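Local coordinates for starch synthase I (Hordeum vulgare, PDB 4HLN), which belongs to the starch synthase family of glycosyltransferases and is built from two Rossmann-like domains in a GT-B type arrangement, at residues S126-T131 and R160-M165; P166-G171 and F237-L242; K185-P190 and C243-E248; V198-E203 and V211-P216. All blocks are in the same frame, centred on the assembly; numbering follows the deposited sequence.

Contact 1 (S126-T131 and R160-M165); sequences SIVFVT and RVMVVM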
loop_
_atom_site.group_PDB
_atom_site.type_symbol
_atom_site.label_atom_id
_atom_site.label_comp_id
_atom_site.label_asym_id
_atom_site.label_seq_id
_atom_site.Cartn_x
_atom_site.Cartn_y
_atom_site.Cartn_z
ATOM N N SER A 126 -10.150 3.582 -19.875
ATOM C CA SER A 126 -9.347 4.781 -19.752
ATOM C C SER A 126 -9.247 5.101 -18.272
ATOM O O SER A 126 -10.253 5.314 -17.601
ATOM C CB SER A 126 -9.962 5.941 -20.529
ATOM O OG SER A 126 -9.837 5.714 -21.927
ATOM N N ILE A 127 -8.022 5.110 -17.768
ATOM C CA ILE A 127 -7.792 5.205 -16.337
ATOM C C ILE A 127 -6.888 6.370 -16.021
ATOM O O ILE A 127 -5.806 6.495 -16.595
ATOM C CB ILE A 127 -7.165 3.924 -15.804
ATOM C CG1 ILE A 127 -8.027 2.733 -16.201
ATOM C CG2 ILE A 127 -7.067 3.978 -14.309
ATOM C CD1 ILE A 127 -7.393 1.415 -15.888
ATOM N N VAL A 128 -7.338 7.225 -15.108
ATOM C CA VAL A 128 -6.583 8.416 -14.763
ATOM C C VAL A 128 -6.173 8.364 -13.299
ATOM O O VAL A 128 -6.999 8.549 -12.405
ATOM C CB VAL A 128 -7.397 9.705 -15.030
ATOM C CG1 VAL A 128 -6.552 10.926 -14.760
ATOM C CG2 VAL A 128 -7.945 9.738 -16.472
ATOM N N PHE A 129 -4.897 8.085 -13.055
ATOM C CA PHE A 129 -4.356 8.160 -11.698
ATOM C C PHE A 129 -4.082 9.594 -11.322
ATOM O O PHE A 129 -3.483 10.328 -12.094
ATOM C CB PHE A 129 -3.066 7.352 -11.573
ATOM C CG PHE A 129 -3.287 5.877 -11.581
ATOM C CD1 PHE A 129 -3.375 5.170 -10.393
ATOM C CD2 PHE A 129 -3.456 5.198 -12.785
ATOM C CE1 PHE A 129 -3.603 3.803 -10.410
ATOM C CE2 PHE A 129 -3.681 3.834 -12.811
ATOM C CZ PHE A 129 -3.753 3.131 -11.619
ATOM N N VAL A 130 -4.523 9.996 -10.135
ATOM C CA VAL A 130 -4.164 11.310 -9.605
ATOM C C VAL A 130 -3.406 11.143 -8.283
ATOM O O VAL A 130 -3.829 10.401 -7.388
ATOM C CB VAL A 130 -5.399 12.218 -9.449
ATOM C CG1 VAL A 130 -4.980 13.661 -9.109
ATOM C CG2 VAL A 130 -6.240 12.182 -10.732
ATOM N N THR A 131 -2.275 11.826 -8.161
ATOM C CA THR A 131 -1.387 11.566 -7.036
ATOM C C THR A 131 -0.478 12.743 -6.727
ATOM O O THR A 131 -0.177 13.554 -7.597
ATOM C CB THR A 131 -0.525 10.308 -7.295
ATOM O OG1 THR A 131 0.304 10.031 -6.155
ATOM C CG2 THR A 131 0.340 10.497 -8.520
ATOM N N ARG A 160 -5.804 2.382 -21.485
ATOM C CA ARG A 160 -5.222 3.681 -21.746
ATOM C C ARG A 160 -5.049 4.339 -20.382
ATOM O O ARG A 160 -6.026 4.573 -19.689
ATOM C CB ARG A 160 -6.140 4.518 -22.629
ATOM C CG ARG A 160 -5.358 5.509 -23.473
ATOM C CD ARG A 160 -6.231 6.639 -23.948
ATOM N NE ARG A 160 -5.439 7.618 -24.674
ATOM C CZ ARG A 160 -5.959 8.678 -25.273
ATOM N NH1 ARG A 160 -5.183 9.536 -25.928
ATOM N NH2 ARG A 160 -7.265 8.865 -25.221
ATOM N N VAL A 161 -3.812 4.613 -19.987
ATOM C CA VAL A 161 -3.528 4.958 -18.594
ATOM C C VAL A 161 -2.818 6.298 -18.469
ATOM O O VAL A 161 -1.754 6.517 -19.061
ATOM C CB VAL A 161 -2.680 3.850 -17.879
ATOM C CG1 VAL A 161 -2.353 4.251 -16.433
ATOM C CG2 VAL A 161 -3.394 2.501 -17.924
ATOM N N MET A 162 -3.418 7.194 -17.695
ATOM C CA MET A 162 -2.812 8.491 -17.433
ATOM C C MET A 162 -2.425 8.601 -15.962
ATOM O O MET A 162 -3.138 8.107 -15.096
ATOM C CB MET A 162 -3.776 9.614 -17.825
ATOM C CG MET A 162 -3.256 11.025 -17.513
ATOM S SD MET A 162 -4.348 12.395 -18.010
ATOM C CE MET A 162 -4.560 12.043 -19.747
ATOM N N VAL A 163 -1.287 9.223 -15.675
ATOM C CA VAL A 163 -0.996 9.596 -14.292
ATOM C C VAL A 163 -0.709 11.070 -14.199
ATOM O O VAL A 163 0.206 11.568 -14.859
ATOM C CB VAL A 163 0.220 8.893 -13.724
ATOM C CG1 VAL A 163 0.403 9.328 -12.267
ATOM C CG2 VAL A 163 0.074 7.398 -13.841
ATOM N N VAL A 164 -1.479 11.752 -13.357
ATOM C CA VAL A 164 -1.362 13.198 -13.167
ATOM C C VAL A 164 -0.719 13.502 -11.816
ATOM O O VAL A 164 -1.155 12.989 -10.791
ATOM C CB VAL A 164 -2.739 13.869 -13.231
ATOM C CG1 VAL A 164 -2.621 15.391 -13.125
ATOM C CG2 VAL A 164 -3.429 13.480 -14.496
ATOM N N MET A 165 0.310 14.345 -11.844
ATOM C CA MET A 165 1.177 14.636 -10.701
ATOM C C MET A 165 1.640 16.064 -10.775
ATOM O O MET A 165 1.625 16.678 -11.835
ATOM C CB MET A 165 2.468 13.844 -10.791
ATOM C CG MET A 165 2.416 12.438 -10.345
ATOM S SD MET A 165 3.741 11.654 -11.266
ATOM C CE MET A 165 3.188 12.098 -12.917
HETATM O O HOH W 1 -9.512 7.594 -23.908
#

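Contact 2 (P166-G171 and F237-L242); sequences PRYLNG and FRYTLL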
loop_
_atom_site.group_PDB
_atom_site.type_symbol
_atom_site.label_atom_id
_atom_site.label_comp_id
_atom_site.label_asym_id
_atom_site.label_seq_id
_atom_site.Cartn_x
_atom_site.Cartn_y
_atom_site.Cartn_z
ATOM N N PRO A 166 2.116 16.587 -9.651
ATOM C CA PRO A 166 2.749 17.900 -9.718
ATOM C C PRO A 166 4.113 17.779 -10.363
ATOM O O PRO A 166 4.781 16.756 -10.250
ATOM C CB PRO A 166 2.890 18.294 -8.248
ATOM C CG PRO A 166 1.862 17.425 -7.522
ATOM C CD PRO A 166 1.897 16.141 -8.263
ATOM N N ARG A 167 4.517 18.826 -11.060
ATOM C CA ARG A 167 5.880 18.916 -11.551
ATOM C C ARG A 167 6.698 19.599 -10.446
ATOM O O ARG A 167 6.756 20.826 -10.353
ATOM C CB ARG A 167 5.897 19.708 -12.855
ATOM C CG ARG A 167 7.216 19.773 -13.579
ATOM C CD ARG A 167 6.940 20.162 -15.019
ATOM N NE ARG A 167 8.127 20.545 -15.772
ATOM C CZ ARG A 167 8.551 21.799 -15.911
ATOM N NH1 ARG A 167 7.890 22.802 -15.343
ATOM N NH2 ARG A 167 9.641 22.051 -16.624
ATOM N N TYR A 168 7.283 18.790 -9.572
ATOM C CA TYR A 168 8.100 19.310 -8.482
ATOM C C TYR A 168 9.482 19.736 -8.983
ATOM O O TYR A 168 10.471 19.089 -8.684
ATOM C CB TYR A 168 8.275 18.230 -7.428
ATOM C CG TYR A 168 6.998 17.830 -6.730
ATOM C CD1 TYR A 168 6.390 18.687 -5.819
ATOM C CD2 TYR A 168 6.415 16.585 -6.952
ATOM C CE1 TYR A 168 5.233 18.323 -5.156
ATOM C CE2 TYR A 168 5.243 16.214 -6.292
ATOM C CZ TYR A 168 4.664 17.088 -5.389
ATOM O OH TYR A 168 3.513 16.748 -4.711
ATOM N N LEU A 169 9.551 20.824 -9.742
ATOM C CA LEU A 169 10.767 21.134 -10.492
ATOM C C LEU A 169 11.885 21.712 -9.644
ATOM O O LEU A 169 11.674 22.528 -8.739
ATOM C CB LEU A 169 10.462 22.085 -11.647
ATOM C CG LEU A 169 11.519 22.233 -12.739
ATOM C CD1 LEU A 169 11.723 20.926 -13.483
ATOM C CD2 LEU A 169 11.116 23.325 -13.710
ATOM N N ASN A 170 13.088 21.273 -9.962
ATOM C CA ASN A 170 14.287 21.813 -9.365
ATOM C C ASN A 170 15.084 22.546 -10.443
ATOM O O ASN A 170 16.103 22.048 -10.906
ATOM C CB ASN A 170 15.104 20.671 -8.777
ATOM C CG ASN A 170 16.349 21.149 -8.082
ATOM O OD1 ASN A 170 16.389 22.265 -7.550
ATOM N ND2 ASN A 170 17.385 20.310 -8.090
ATOM N N GLY A 171 14.589 23.709 -10.866
ATOM C CA GLY A 171 15.218 24.472 -11.929
ATOM C C GLY A 171 14.889 24.011 -13.344
ATOM O O GLY A 171 14.636 22.824 -13.574
ATOM N N PHE A 237 -3.819 24.734 -0.705
ATOM C CA PHE A 237 -3.873 25.438 -1.970
ATOM C C PHE A 237 -3.193 24.663 -3.112
ATOM O O PHE A 237 -3.746 24.549 -4.226
ATOM C CB PHE A 237 -3.253 26.830 -1.800
ATOM C CG PHE A 237 -2.920 27.515 -3.090
ATOM C CD1 PHE A 237 -3.924 27.915 -3.963
ATOM C CD2 PHE A 237 -1.598 27.761 -3.435
ATOM C CE1 PHE A 237 -3.612 28.551 -5.167
ATOM C CE2 PHE A 237 -1.277 28.400 -4.638
ATOM C CZ PHE A 237 -2.278 28.798 -5.505
ATOM N N ARG A 238 -1.999 24.141 -2.844
ATOM C CA ARG A 238 -1.222 23.443 -3.868
ATOM C C ARG A 238 -2.012 22.261 -4.406
ATOM O O ARG A 238 -2.101 22.056 -5.614
ATOM C CB ARG A 238 0.114 22.920 -3.320
ATOM C CG ARG A 238 1.133 23.973 -2.925
ATOM C CD ARG A 238 2.085 23.409 -1.884
ATOM N NE ARG A 238 3.352 22.957 -2.440
ATOM C CZ ARG A 238 3.988 21.856 -2.053
ATOM N NH1 ARG A 238 3.453 21.090 -1.121
ATOM N NH2 ARG A 238 5.150 21.513 -2.603
ATOM N N TYR A 239 -2.594 21.487 -3.500
ATOM C CA TYR A 239 -3.235 20.248 -3.896
ATOM C C TYR A 239 -4.661 20.438 -4.409
ATOM O O TYR A 239 -5.189 19.606 -5.138
ATOM C CB TYR A 239 -3.078 19.202 -2.796
ATOM C CG TYR A 239 -1.628 18.847 -2.685
ATOM C CD1 TYR A 239 -0.859 19.271 -1.614
ATOM C CD2 TYR A 239 -0.997 18.151 -3.717
ATOM C CE1 TYR A 239 0.507 18.967 -1.549
ATOM C CE2 TYR A 239 0.342 17.835 -3.664
ATOM C CZ TYR A 239 1.096 18.240 -2.576
ATOM O OH TYR A 239 2.439 17.917 -2.547
ATOM N N THR A 240 -5.245 21.573 -4.057
ATOM C CA THR A 240 -6.449 22.060 -4.715
ATOM C C THR A 240 -6.183 22.270 -6.217
ATOM O O THR A 240 -6.993 21.867 -7.059
ATOM C CB THR A 240 -6.936 23.372 -4.041
ATOM O OG1 THR A 240 -7.377 23.070 -2.716
ATOM C CG2 THR A 240 -8.097 24.010 -4.786
ATOM N N LEU A 241 -5.045 22.879 -6.549
ATOM C CA LEU A 241 -4.694 23.109 -7.946
ATOM C C LEU A 241 -4.584 21.773 -8.657
ATOM O O LEU A 241 -5.110 21.596 -9.767
ATOM C CB LEU A 241 -3.373 23.857 -8.075
ATOM C CG LEU A 241 -3.338 25.287 -7.549
ATOM C CD1 LEU A 241 -1.985 25.942 -7.825
ATOM C CD2 LEU A 241 -4.472 26.111 -8.122
ATOM N N LEU A 242 -3.902 20.840 -7.991
ATOM C CA LEU A 242 -3.682 19.512 -8.528
ATOM C C LEU A 242 -5.010 18.912 -8.944
ATOM O O LEU A 242 -5.128 18.334 -10.020
ATOM C CB LEU A 242 -3.034 18.608 -7.479
ATOM C CG LEU A 242 -2.928 17.173 -7.984
ATOM C CD1 LEU A 242 -2.177 17.129 -9.329
ATOM C CD2 LEU A 242 -2.279 16.263 -6.978
#

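Contact 3 (K185-P190 and C243-E248); sequences KHIKIP and CYAACE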
loop_
_atom_site.group_PDB
_atom_site.type_symbol
_atom_site.label_atom_id
_atom_site.label_comp_id
_atom_site.label_asym_id
_atom_site.label_seq_id
_atom_site.Cartn_x
_atom_site.Cartn_y
_atom_site.Cartn_z
ATOM N N LYS A 185 -0.733 23.471 -23.324
ATOM C CA LYS A 185 -2.032 23.663 -22.692
ATOM C C LYS A 185 -1.933 24.234 -21.288
ATOM O O LYS A 185 -1.107 23.803 -20.477
ATOM C CB LYS A 185 -2.781 22.346 -22.666
ATOM C CG LYS A 185 -3.140 21.855 -24.041
ATOM C CD LYS A 185 -4.292 22.655 -24.618
ATOM C CE LYS A 185 -4.514 22.303 -26.078
ATOM N NZ LYS A 185 -5.833 22.804 -26.554
ATOM N N HIS A 186 -2.770 25.221 -21.005
ATOM C CA HIS A 186 -2.850 25.776 -19.663
ATOM C C HIS A 186 -4.315 25.878 -19.239
ATOM O O HIS A 186 -5.205 25.922 -20.085
ATOM C CB HIS A 186 -2.237 27.163 -19.650
ATOM C CG HIS A 186 -3.133 28.221 -20.217
ATOM N ND1 HIS A 186 -3.129 28.564 -21.555
ATOM C CD2 HIS A 186 -4.067 29.008 -19.629
ATOM C CE1 HIS A 186 -4.018 29.521 -21.762
ATOM N NE2 HIS A 186 -4.602 29.808 -20.612
ATOM N N ILE A 187 -4.581 25.905 -17.939
ATOM C CA ILE A 187 -5.915 26.296 -17.491
ATOM C C ILE A 187 -5.829 27.344 -16.414
ATOM O O ILE A 187 -4.785 27.505 -15.763
ATOM C CB ILE A 187 -6.747 25.121 -16.980
ATOM C CG1 ILE A 187 -6.120 24.533 -15.721
ATOM C CG2 ILE A 187 -6.898 24.057 -18.071
ATOM C CD1 ILE A 187 -6.848 23.310 -15.196
ATOM N N LYS A 188 -6.922 28.081 -16.264
ATOM C CA LYS A 188 -7.044 29.079 -15.203
ATOM C C LYS A 188 -8.095 28.615 -14.213
ATOM O O LYS A 188 -9.281 28.460 -14.559
ATOM C CB LYS A 188 -7.356 30.484 -15.749
ATOM C CG LYS A 188 -6.158 31.158 -16.406
ATOM C CD LYS A 188 -6.444 32.606 -16.783
ATOM C CE LYS A 188 -5.416 33.142 -17.796
ATOM N NZ LYS A 188 -5.669 32.697 -19.219
ATOM N N ILE A 189 -7.637 28.370 -12.987
ATOM C CA ILE A 189 -8.469 27.850 -11.903
ATOM C C ILE A 189 -8.925 28.958 -10.961
ATOM O O ILE A 189 -8.106 29.609 -10.310
ATOM C CB ILE A 189 -7.690 26.828 -11.078
ATOM C CG1 ILE A 189 -7.094 25.753 -12.001
ATOM C CG2 ILE A 189 -8.581 26.252 -10.002
ATOM C CD1 ILE A 189 -5.961 24.932 -11.364
ATOM N N PRO A 190 -10.238 29.186 -10.892
ATOM C CA PRO A 190 -10.755 30.187 -9.952
ATOM C C PRO A 190 -10.839 29.585 -8.542
ATOM O O PRO A 190 -11.614 28.654 -8.285
ATOM C CB PRO A 190 -12.146 30.496 -10.511
ATOM C CG PRO A 190 -12.574 29.162 -11.079
ATOM C CD PRO A 190 -11.318 28.503 -11.623
ATOM N N CYS A 243 -6.011 19.063 -8.083
ATOM C CA CYS A 243 -7.280 18.388 -8.275
ATOM C C CYS A 243 -8.098 18.992 -9.410
ATOM O O CYS A 243 -8.622 18.264 -10.242
ATOM C CB CYS A 243 -8.068 18.360 -6.966
ATOM S SG CYS A 243 -7.457 17.122 -5.770
ATOM N N TYR A 244 -8.193 20.318 -9.458
ATOM C CA TYR A 244 -8.840 20.980 -10.584
ATOM C C TYR A 244 -8.187 20.593 -11.925
ATOM O O TYR A 244 -8.872 20.294 -12.909
ATOM C CB TYR A 244 -8.812 22.503 -10.412
ATOM C CG TYR A 244 -9.931 23.048 -9.557
ATOM C CD1 TYR A 244 -11.199 23.266 -10.099
ATOM C CD2 TYR A 244 -9.724 23.357 -8.204
ATOM C CE1 TYR A 244 -12.228 23.765 -9.334
ATOM C CE2 TYR A 244 -10.752 23.855 -7.418
ATOM C CZ TYR A 244 -12.003 24.053 -7.990
ATOM O OH TYR A 244 -13.041 24.540 -7.242
ATOM N N ALA A 245 -6.860 20.604 -11.942
ATOM C CA ALA A 245 -6.096 20.292 -13.128
ATOM C C ALA A 245 -6.423 18.888 -13.602
ATOM O O ALA A 245 -6.616 18.644 -14.784
ATOM C CB ALA A 245 -4.601 20.412 -12.830
ATOM N N ALA A 246 -6.486 17.954 -12.670
ATOM C CA ALA A 246 -6.664 16.568 -13.048
ATOM C C ALA A 246 -8.043 16.334 -13.677
ATOM O O ALA A 246 -8.226 15.412 -14.482
ATOM C CB ALA A 246 -6.427 15.649 -11.843
ATOM N N CYS A 247 -9.008 17.175 -13.321
ATOM C CA CYS A 247 -10.343 17.096 -13.909
ATOM C C CYS A 247 -10.359 17.615 -15.347
ATOM O O CYS A 247 -11.124 17.147 -16.180
ATOM C CB CYS A 247 -11.351 17.845 -13.043
ATOM S SG CYS A 247 -11.703 16.984 -11.497
ATOM N N GLU A 248 -9.483 18.562 -15.639
ATOM C CA GLU A 248 -9.374 19.096 -16.989
ATOM C C GLU A 248 -8.579 18.235 -17.969
ATOM O O GLU A 248 -8.885 18.196 -19.160
ATOM C CB GLU A 248 -8.787 20.504 -16.939
ATOM C CG GLU A 248 -9.793 21.503 -16.419
ATOM C CD GLU A 248 -11.027 21.566 -17.317
ATOM O OE1 GLU A 248 -10.853 21.867 -18.524
ATOM O OE2 GLU A 248 -12.154 21.305 -16.828
#

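Contact 4 (V198-E203 and V211-P216); sequences VTFFHE and VFVDHP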
loop_
_atom_site.group_PDB
_atom_site.type_symbol
_atom_site.label_atom_id
_atom_site.label_comp_id
_atom_site.label_asym_id
_atom_site.label_seq_id
_atom_site.Cartn_x
_atom_site.Cartn_y
_atom_site.Cartn_z
ATOM N N VAL A 198 -2.244 26.933 -14.120
ATOM C CA VAL A 198 -1.325 25.811 -14.187
ATOM C C VAL A 198 -1.105 25.457 -15.662
ATOM O O VAL A 198 -1.921 25.809 -16.524
ATOM C CB VAL A 198 -1.866 24.582 -13.414
ATOM C CG1 VAL A 198 -2.138 24.948 -11.958
ATOM C CG2 VAL A 198 -3.143 24.078 -14.052
ATOM N N THR A 199 0.004 24.783 -15.957
ATOM C CA THR A 199 0.255 24.310 -17.310
ATOM C C THR A 199 0.554 22.818 -17.264
ATOM O O THR A 199 0.786 22.261 -16.199
ATOM C CB THR A 199 1.403 25.073 -17.998
ATOM O OG1 THR A 199 2.607 24.887 -17.252
ATOM C CG2 THR A 199 1.086 26.568 -18.080
ATOM N N PHE A 200 0.525 22.163 -18.415
ATOM C CA PHE A 200 0.681 20.723 -18.437
ATOM C C PHE A 200 1.902 20.325 -19.230
ATOM O O PHE A 200 2.098 20.777 -20.365
ATOM C CB PHE A 200 -0.548 20.053 -19.054
ATOM C CG PHE A 200 -1.815 20.279 -18.290
ATOM C CD1 PHE A 200 -2.296 19.313 -17.414
ATOM C CD2 PHE A 200 -2.541 21.448 -18.457
ATOM C CE1 PHE A 200 -3.473 19.507 -16.714
ATOM C CE2 PHE A 200 -3.726 21.655 -17.755
ATOM C CZ PHE A 200 -4.190 20.683 -16.883
ATOM N N PHE A 201 2.713 19.467 -18.619
ATOM C CA PHE A 201 3.850 18.854 -19.280
ATOM C C PHE A 201 3.540 17.382 -19.400
ATOM O O PHE A 201 2.726 16.864 -18.643
ATOM C CB PHE A 201 5.133 19.112 -18.489
ATOM C CG PHE A 201 5.575 20.542 -18.542
ATOM C CD1 PHE A 201 4.820 21.536 -17.932
ATOM C CD2 PHE A 201 6.722 20.904 -19.235
ATOM C CE1 PHE A 201 5.207 22.874 -17.995
ATOM C CE2 PHE A 201 7.121 22.238 -19.312
ATOM C CZ PHE A 201 6.357 23.229 -18.692
ATOM N N HIS A 202 4.147 16.706 -20.363
ATOM C CA HIS A 202 3.750 15.329 -20.614
ATOM C C HIS A 202 4.869 14.445 -21.105
ATOM O O HIS A 202 5.710 14.862 -21.877
ATOM C CB HIS A 202 2.584 15.260 -21.615
ATOM C CG HIS A 202 2.377 13.895 -22.193
ATOM N ND1 HIS A 202 2.703 13.580 -23.494
ATOM C CD2 HIS A 202 1.920 12.748 -21.631
ATOM C CE1 HIS A 202 2.441 12.302 -23.715
ATOM N NE2 HIS A 202 1.964 11.775 -22.603
ATOM N N GLU A 203 4.864 13.202 -20.650
ATOM C CA GLU A 203 5.746 12.218 -21.227
ATOM C C GLU A 203 5.068 10.856 -21.368
ATOM O O GLU A 203 4.346 10.383 -20.475
ATOM C CB GLU A 203 7.047 12.104 -20.434
ATOM C CG GLU A 203 8.028 11.120 -21.070
ATOM C CD GLU A 203 9.212 10.749 -20.182
ATOM O OE1 GLU A 203 9.356 11.331 -19.078
ATOM O OE2 GLU A 203 9.996 9.864 -20.598
ATOM N N VAL A 211 1.496 12.858 -16.941
ATOM C CA VAL A 211 1.104 14.250 -17.088
ATOM C C VAL A 211 1.478 15.036 -15.840
ATOM O O VAL A 211 1.126 14.659 -14.724
ATOM C CB VAL A 211 -0.406 14.377 -17.300
ATOM C CG1 VAL A 211 -0.832 15.848 -17.272
ATOM C CG2 VAL A 211 -0.806 13.703 -18.591
ATOM N N PHE A 212 2.176 16.143 -16.044
ATOM C CA PHE A 212 2.701 16.931 -14.944
ATOM C C PHE A 212 2.054 18.274 -14.896
ATOM O O PHE A 212 1.987 18.978 -15.902
ATOM C CB PHE A 212 4.191 17.106 -15.113
ATOM C CG PHE A 212 4.914 15.837 -15.055
ATOM C CD1 PHE A 212 5.211 15.260 -13.823
ATOM C CD2 PHE A 212 5.268 15.177 -16.221
ATOM C CE1 PHE A 212 5.886 14.047 -13.759
ATOM C CE2 PHE A 212 5.943 13.962 -16.168
ATOM C CZ PHE A 212 6.248 13.392 -14.937
ATOM N N VAL A 213 1.578 18.623 -13.712
ATOM C CA VAL A 213 0.896 19.886 -13.508
ATOM C C VAL A 213 1.906 20.893 -12.982
ATOM O O VAL A 213 2.536 20.661 -11.951
ATOM C CB VAL A 213 -0.276 19.708 -12.554
ATOM C CG1 VAL A 213 -0.982 21.037 -12.302
ATOM C CG2 VAL A 213 -1.239 18.704 -13.155
ATOM N N ASP A 214 2.082 21.996 -13.709
ATOM C CA ASP A 214 3.095 22.977 -13.344
ATOM C C ASP A 214 2.556 24.275 -12.733
ATOM O O ASP A 214 1.704 24.969 -13.315
ATOM C CB ASP A 214 4.013 23.298 -14.521
ATOM C CG ASP A 214 5.317 23.959 -14.075
ATOM O OD1 ASP A 214 6.054 23.331 -13.276
ATOM O OD2 ASP A 214 5.597 25.103 -14.505
ATOM N N HIS A 215 3.089 24.586 -11.555
ATOM C CA HIS A 215 2.823 25.838 -10.861
ATOM C C HIS A 215 4.066 26.166 -10.023
ATOM O O HIS A 215 4.775 25.267 -9.558
ATOM C CB HIS A 215 1.575 25.702 -9.975
ATOM C CG HIS A 215 1.145 26.986 -9.343
ATOM N ND1 HIS A 215 1.740 27.492 -8.205
ATOM C CD2 HIS A 215 0.189 27.879 -9.699
ATOM C CE1 HIS A 215 1.169 28.641 -7.889
ATOM N NE2 HIS A 215 0.220 28.897 -8.775
ATOM N N PRO A 216 4.354 27.459 -9.842
ATOM C CA PRO A 216 5.525 27.877 -9.048
ATOM C C PRO A 216 5.630 27.204 -7.658
ATOM O O PRO A 216 6.730 26.833 -7.233
ATOM C CB PRO A 216 5.321 29.386 -8.901
ATOM C CG PRO A 216 4.470 29.770 -10.113
ATOM C CD PRO A 216 3.605 28.593 -10.420
#

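Contact 1 (S126-T131 and R160-M165)
Phe129 and Val161 meet on one side of this parallel strand pair: CG1 of Val161 sits at the edge of the phenyl ring, 3.9 Å from CE2. With CG anti to its own carbonyl carbon (chi1 -73°), Phe129 turns the ring back toward that valine, while its CB packs against CG2 of Val163 at 3.9 Å. On the opposite face, Val128 CG1 lies 4.0 Å from Val164 CG2, and Met162 runs alongside Val128 before leading away toward helix 235-252. Five backbone hydrogen bonds join the strands in parallel register; Met162 N to Ile127 O is 2.7 Å and almost straight (177°). At the polar edge, one water, lying in the guanidinium plane, links Ser126 OG (2.8 Å) and Arg160 NH2 (2.9 Å). Arg160 also bonds the carbonyls of Tyr258 and Ile259. The bonds thus satisfy backbone groups pointing across the pair, Val128 and Val130 turning theirs to strand 264-269; Phe129, Val161 and Val163 line one face, Val128, Met162 and Val164 the other, with charge at its start.

Contact 2 (P166-G171 and F237-L242)
Tyr168 and Tyr239 bring their hydroxyls together, OH to OH at 2.7 Å, where a loop following strand 160-166 meets helix 235-252. Their side chains cross at about a right angle, yet each hydroxyl oxygen lies at the edge of the other ring, in its plane; this is an approach through the phenol oxygens and not a stack. Tyr168 sits at the centre of an inverse gamma turn, and its CG, anti to the carbonyl carbon (chi1 -65°), sets the ring so that Pro166 CB lies over one face but offset toward the rim, 3.6 Å above the plane. Pro166 faces the helix with the rest of its ring: CG is 4.2 Å from Tyr239 CE2, and CD is 4.3 Å from Leu242 CD1. Arg238 bends at chi3 (99°), which carries NH2 to the edge of the Tyr168 ring, near its plane and 4.1 Å from CE1. The guanidinium is held by other groups, NE by Ser217 O and NH1 by Asn235 OD1 and Phe229 O. Each hydroxyl also lies by a main-chain carbonyl, Tyr168 OH by Gly132 O and Tyr239 OH by Phe229 O. The two buried phenols therefore share two protons among these acceptors, the one between the oxygens being unsettled, which would still fix both ring directions, while the proline and leucine supply apolar packing beside them.

Contact 3 (K185-P190 and C243-E248)
Ile189 and Tyr244 make the aromatic part of this strand-on-helix contact. The CG2 methyl of Ile189 stands over one face of the tyrosine ring, 3.8 Å from the centroid and 25° off the ring normal, a CH-pi geometry displaced toward the CG side. That methyl is anti to the backbone N of Ile189 (chi1 -53° for the CG1 branch), and the other branch, ending in CD1, reaches Tyr244 CB at 3.9 Å, so both branches bear on the base of the aromatic side chain. The purely aliphatic part belongs to Ile187. Its CD1 lies 3.7 Å from Ala245 CA and also 3.7 Å from Glu248 CG, one helical turn beyond Tyr244; the small alanine lets the methyl come down onto the helix backbone, and the glutamate contributes its methylene groups. Polar interactions do not cross between the segments. The polar ends instead turn to other parts of the chain: Tyr244 OH bonds Leu316 O, and Glu248 OE2 bonds Tyr284 OH of helix 276-284. The short axes approach to 9.4 Å, a spacing spanned by isoleucine side chains, and strand and helix run at 132°. Alternate strand residues, Ile187 and Ile189, face the helix. Strand 181-190 is an outermost strand of the large mixed sheet, and the arrangement is that of an alpha/beta layer, a helix laid against the sheet of a Rossmann-like domain.

Contact 4 (V198-E203 and V211-P216)
Thr199 with Asp214 and Phe201 with Phe212 form the two hydrogen-bonded pairs of this antiparallel hairpin, four backbone bonds in all, of which Phe212 N to Phe201 O, at 2.8 Å, is nearly straight (175°). The non-hydrogen-bonded pairs are Phe200 with Val213 and His202 with Val211. On their face of the sheet, Val211 CG1 meets the Phe200 ring at its edge, in plane, 3.8 Å from CD1. Val198, at the end of its segment, reaches Val213 CG1 with its CB at 3.8 Å. Ala245 of helix 235-252 touches Val198, Phe200 and Val213, so this side is turned to the helix; His202, at the far end, bonds Asp209 through NE2. The opposite face is mixed, with Phe201 and Phe212 beside polar groups. Thr199 and Asp214 run side by side, with OG1 3.5 Å from Asp214 CB. The ring of Phe201 crosses Asp214 obliquely, CE1 to CB 3.7 Å, its plane 70° from that of the carboxylate. The OD1 of Asp214 takes a salt bridge from Arg167 and a hydrogen bond from His219 NE2. Arg167 also makes a cation-pi contact with Phe201. The hairpin thus offers mainly valines and Phe200 to a helix on one face, whereas the other sets a carboxylate and an arginine among aromatic rings, an arrangement that would probably favour the ionised aspartate.

All four contacts lie in one alpha/beta domain, on the same side of the chain's centre. Contact 1 closes first along the chain; contacts 2 and 3 then alternate, and contact 4 is nested inside the loops they close. Contacts 1, 3 and 4 share the mixed sheet, in which strand 160-166 neighbours 208-214, Met165 O and Val213 N being probably hydrogen-bonded at 2.7 Å, and 181-190 neighbours 195-205. Helix 235-252 supplies one side of contacts 2 and 3. Centres lie about 8 Å apart for contacts 2 and 4 and about 16 Å for 1 and 2. Direct touches, Arg167 with Asp214, Ala245 with Val213 and Val130 with Ala246, join them as a helix packed on one side of a sheet. None of the four contributes to the glycan pocket.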